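Local coordinates for protein succinate-semialdehyde dehydrogenase (NAD(P)(+)) (Marinobacter aquaeolei, PDB 3RH9) that probably oxidises succinate semialdehyde to succinate, using a nicotinamide dinucleotide as the electron acceptor, at residues 44-47 and 48-52; 420-424 and 425-429. All coordinates share one frame; numbering follows the deposited sequence.

Contact 1 (44-47 and 48-52); sequences PSMP and EEDVV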
loop_
_atom_site.group_PDB
_atom_site.type_symbol
_atom_site.label_atom_id
_atom_site.label_comp_id
_atom_site.label_asym_id
_atom_site.label_seq_id
_atom_site.Cartn_x
_atom_site.Cartn_y
_atom_site.Cartn_z
ATOM N N PRO A 44 32.146 10.627 3.867
ATOM C CA PRO A 44 32.402 9.793 2.689
ATOM C C PRO A 44 31.201 9.664 1.762
ATOM O O PRO A 44 30.087 9.369 2.205
ATOM C CB PRO A 44 32.718 8.427 3.289
ATOM C CG PRO A 44 33.261 8.738 4.654
ATOM C CD PRO A 44 32.532 9.959 5.122
ATOM N N SER A 45 31.451 9.874 0.474
ATOM C CA SER A 45 30.433 9.783 -0.549
ATOM C C SER A 45 30.469 8.379 -1.152
ATOM O O SER A 45 31.143 8.119 -2.157
ATOM C CB SER A 45 30.689 10.855 -1.611
ATOM O OG SER A 45 29.568 11.038 -2.455
HETATM N N MSE A 46 29.741 7.467 -0.520
HETATM C CA MSE A 46 29.812 6.044 -0.860
HETATM C C MSE A 46 29.280 5.719 -2.246
HETATM O O MSE A 46 28.280 6.279 -2.690
HETATM C CB MSE A 46 29.117 5.200 0.213
HETATM C CG MSE A 46 29.688 5.456 1.601
HETATM SE SE MSE A 46 28.609 4.821 3.120
HETATM C CE MSE A 46 28.724 6.474 4.163
ATOM N N PRO A 47 29.971 4.809 -2.931
ATOM C CA PRO A 47 29.696 4.380 -4.306
ATOM C C PRO A 47 28.597 3.332 -4.376
ATOM O O PRO A 47 28.105 2.850 -3.362
ATOM C CB PRO A 47 31.012 3.726 -4.745
ATOM C CG PRO A 47 31.972 3.903 -3.584
ATOM C CD PRO A 47 31.156 4.148 -2.372
ATOM N N GLU A 48 28.225 2.980 -5.596
ATOM C CA GLU A 48 27.306 1.875 -5.848
ATOM C C GLU A 48 27.666 0.620 -5.030
ATOM O O GLU A 48 26.912 0.230 -4.146
ATOM C CB GLU A 48 27.249 1.602 -7.357
ATOM C CG GLU A 48 26.961 0.186 -7.774
ATOM C CD GLU A 48 26.335 0.123 -9.172
ATOM O OE1 GLU A 48 26.474 1.104 -9.949
ATOM O OE2 GLU A 48 25.686 -0.903 -9.496
ATOM N N GLU A 49 28.822 0.017 -5.296
ATOM C CA GLU A 49 29.238 -1.226 -4.623
ATOM C C GLU A 49 29.058 -1.263 -3.095
ATOM O O GLU A 49 28.759 -2.319 -2.535
ATOM C CB GLU A 49 30.678 -1.604 -4.998
ATOM C CG GLU A 49 31.561 -0.434 -5.370
ATOM C CD GLU A 49 31.246 0.124 -6.766
ATOM O OE1 GLU A 49 30.716 -0.644 -7.617
ATOM O OE2 GLU A 49 31.525 1.329 -7.010
ATOM N N ASP A 50 29.247 -0.129 -2.426
ATOM C CA ASP A 50 28.983 -0.048 -0.991
ATOM C C ASP A 50 27.504 -0.259 -0.688
ATOM O O ASP A 50 27.145 -0.927 0.301
ATOM C CB ASP A 50 29.389 1.315 -0.426
ATOM C CG ASP A 50 30.857 1.390 -0.055
ATOM O OD1 ASP A 50 31.606 0.439 -0.357
ATOM O OD2 ASP A 50 31.258 2.414 0.541
ATOM N N VAL A 51 26.647 0.340 -1.515
ATOM C CA VAL A 51 25.208 0.220 -1.316
ATOM C C VAL A 51 24.757 -1.218 -1.611
ATOM O O VAL A 51 23.887 -1.743 -0.931
ATOM C CB VAL A 51 24.415 1.246 -2.159
ATOM C CG1 VAL A 51 22.968 1.186 -1.815
ATOM C CG2 VAL A 51 24.915 2.638 -1.897
ATOM N N VAL A 52 25.371 -1.858 -2.607
ATOM C CA VAL A 52 25.099 -3.257 -2.907
ATOM C C VAL A 52 25.592 -4.186 -1.788
ATOM O O VAL A 52 24.947 -5.194 -1.468
ATOM C CB VAL A 52 25.718 -3.680 -4.250
ATOM C CG1 VAL A 52 25.475 -5.152 -4.507
ATOM C CG2 VAL A 52 25.147 -2.846 -5.384
#
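Pro47 O takes two N-H groups from the first turn of the helix, both by weak bonds. Asp50 N lies 3.3 Å from Pro47 O at a bent 124°, while Val51 N approaches Pro47 O at 3.4 Å and 155°. Proline can stand at this N-cap position because its own N needs no partner inside the helix; its ring restricts phi, and it offers only its backbone O to the first turn. The ring is flanked by two acids. Glu49, its chain bent, brings OE2 to 3.3 Å from Pro47 CB; Asp50 OD2 lies 3.4 Å from Pro47 CD. Asp50 CG stands beside its own backbone N (chi1 -85°), which swings the carboxylate back over the cap, and the Met46 side chain crosses that of Asp50 at about a right angle, with Met46 CB 3.5 Å from Asp50 OD2. A short loop leads here from strand 39-44 into helix 48-61, and acids in a first turn probably interact favourably with the positive end of the helix dipole. Val51 packs on Ile217, Val220 and Leu221 of helix 214-223. Asp50 OD1 is hydrogen-bonded to Ser23 OG. Replacing Asp50 by alanine is likely to leave Ser23 OG without that acceptor and to uncover the CD side of the Pro47 ring. Met46, a selenomethionine, packs against Met211.

Contact 2 (420-424 and 425-429); sequences VFTAD and AERAQ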
loop_
_atom_site.group_PDB
_atom_site.type_symbol
_atom_site.label_atom_id
_atom_site.label_comp_id
_atom_site.label_asym_id
_atom_site.label_seq_id
_atom_site.Cartn_x
_atom_site.Cartn_y
_atom_site.Cartn_z
ATOM N N VAL A 420 -8.488 21.631 13.825
ATOM C CA VAL A 420 -9.703 22.411 13.953
ATOM C C VAL A 420 -10.002 22.737 15.409
ATOM O O VAL A 420 -9.959 21.858 16.278
ATOM C CB VAL A 420 -10.892 21.685 13.318
ATOM C CG1 VAL A 420 -11.161 20.369 14.046
ATOM C CG2 VAL A 420 -12.119 22.593 13.305
ATOM N N PHE A 421 -10.285 24.013 15.671
ATOM C CA PHE A 421 -10.659 24.463 17.006
ATOM C C PHE A 421 -12.070 24.980 16.994
ATOM O O PHE A 421 -12.429 25.789 16.149
ATOM C CB PHE A 421 -9.718 25.549 17.509
ATOM C CG PHE A 421 -8.354 25.047 17.860
ATOM C CD1 PHE A 421 -7.481 24.624 16.872
ATOM C CD2 PHE A 421 -7.940 24.992 19.178
ATOM C CE1 PHE A 421 -6.225 24.163 17.199
ATOM C CE2 PHE A 421 -6.678 24.535 19.505
ATOM C CZ PHE A 421 -5.823 24.120 18.517
ATOM N N THR A 422 -12.869 24.515 17.941
ATOM C CA THR A 422 -14.269 24.891 17.979
ATOM C C THR A 422 -14.903 24.355 19.255
ATOM O O THR A 422 -14.685 23.211 19.629
ATOM C CB THR A 422 -15.010 24.366 16.719
ATOM O OG1 THR A 422 -16.372 24.809 16.712
ATOM C CG2 THR A 422 -14.972 22.845 16.666
ATOM N N ALA A 423 -15.673 25.194 19.933
ATOM C CA ALA A 423 -16.358 24.778 21.150
ATOM C C ALA A 423 -17.475 23.802 20.807
ATOM O O ALA A 423 -17.922 23.035 21.658
ATOM C CB ALA A 423 -16.917 25.995 21.903
ATOM N N ASP A 424 -17.918 23.840 19.554
ATOM C CA ASP A 424 -18.961 22.943 19.074
ATOM C C ASP A 424 -18.434 21.542 18.689
ATOM O O ASP A 424 -17.823 21.353 17.631
ATOM C CB ASP A 424 -19.688 23.583 17.892
ATOM C CG ASP A 424 -20.879 22.767 17.432
ATOM O OD1 ASP A 424 -20.952 21.547 17.742
ATOM O OD2 ASP A 424 -21.745 23.349 16.748
ATOM N N ALA A 425 -18.707 20.563 19.545
ATOM C CA ALA A 425 -18.182 19.213 19.382
ATOM C C ALA A 425 -18.852 18.408 18.260
ATOM O O ALA A 425 -18.206 17.555 17.640
ATOM C CB ALA A 425 -18.242 18.453 20.713
ATOM N N GLU A 426 -20.134 18.659 17.998
ATOM C CA GLU A 426 -20.777 17.989 16.863
ATOM C C GLU A 426 -20.210 18.536 15.546
ATOM O O GLU A 426 -19.989 17.781 14.589
ATOM C CB GLU A 426 -22.312 18.086 16.920
ATOM C CG GLU A 426 -22.907 17.548 18.228
ATOM C CD GLU A 426 -24.415 17.208 18.149
ATOM O OE1 GLU A 426 -25.130 17.746 17.266
ATOM O OE2 GLU A 426 -24.889 16.401 18.992
ATOM N N ARG A 427 -19.959 19.846 15.515
ATOM C CA ARG A 427 -19.348 20.484 14.359
ATOM C C ARG A 427 -17.904 20.021 14.170
ATOM O O ARG A 427 -17.499 19.671 13.060
ATOM C CB ARG A 427 -19.409 21.998 14.496
ATOM C CG ARG A 427 -18.368 22.743 13.700
ATOM C CD ARG A 427 -18.191 24.144 14.234
ATOM N NE ARG A 427 -19.163 25.065 13.659
ATOM C CZ ARG A 427 -19.553 26.205 14.223
ATOM N NH1 ARG A 427 -19.073 26.584 15.406
ATOM N NH2 ARG A 427 -20.438 26.960 13.592
ATOM N N ALA A 428 -17.133 20.017 15.256
ATOM C CA ALA A 428 -15.754 19.521 15.223
ATOM C C ALA A 428 -15.669 18.127 14.601
ATOM O O ALA A 428 -14.660 17.754 14.004
ATOM C CB ALA A 428 -15.163 19.502 16.623
ATOM N N GLN A 429 -16.725 17.343 14.749
ATOM C CA GLN A 429 -16.649 15.969 14.291
ATOM C C GLN A 429 -16.962 15.866 12.818
ATOM O O GLN A 429 -16.423 15.001 12.124
ATOM C CB GLN A 429 -17.548 15.069 15.124
ATOM C CG GLN A 429 -16.999 14.851 16.522
ATOM C CD GLN A 429 -17.760 13.789 17.279
ATOM O OE1 GLN A 429 -18.792 14.067 17.892
ATOM N NE2 GLN A 429 -17.249 12.553 17.246
#
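The Arg427 guanidinium has Asp424 OD2 over one face, 4.2 Å above the plane and offset toward the rim, and Thr422 OG1 at its edge, in plane. Carboxylate and guanidinium are turned 51° apart, and no guanidinium N-H points at OD2; Asp424 OD2 and Arg427 NE, 4.4 Å apart, meet as charges only. At the edge Arg427 NH1 gives Thr422 OG1 a straight but weak bond of 3.5 Å. The stronger partner of Arg427 NH1 is Asp268, whose OD2 forms a salt bridge with it while OD1 is hydrogen-bonded to Thr422 OG1; Phe266 adds a cation-pi contact. The threonine hydroxyl is anti to its own N (chi1 -176°), which aims OG1 at the arginine and leaves CG2 to pack on Ala428 CB, where a methyl fits beside the turn.

Asp424 is the N-cap of the helix in the beta-alpha-beta unit of strand 417-421, helix 425-434 and strand 439-442. Its OD1 accepts from Arg427 N at 3.0 Å and 171°, the donor coming from above the carboxylate plane, and Asp424 O receives Ala428 N at 2.8 Å. Aspartate suits the place because its short chain lets the carboxylate fold back onto the first turn. With OD1 spent on the cap, the helix start is tied to the loop holding Asp268 by a salt bridge together with hydrogen bonds, and Asp424 probably adds a milder electrostatic pull on the arginine.

Overall arrangement
Both contacts are short passages from a strand into a helix: in contact 1 the cap offers its backbone oxygen, in contact 2 a side chain as well. They do not touch: their centres are 52 Å apart, their nearest atoms about 41 Å, and they lie on opposite sides of the centre of the chain. Contact 1 opens helix 48-61 and adjoins helix 214-223, whereas contact 2 follows a strand of the sheet that includes strands 262-265, 417-421 and 439-442, and its Ala425 packs on Arg482 of the second subunit. Both lie away from Glu256, the predicted active-site residue, so a direct part in catalysis is unlikely.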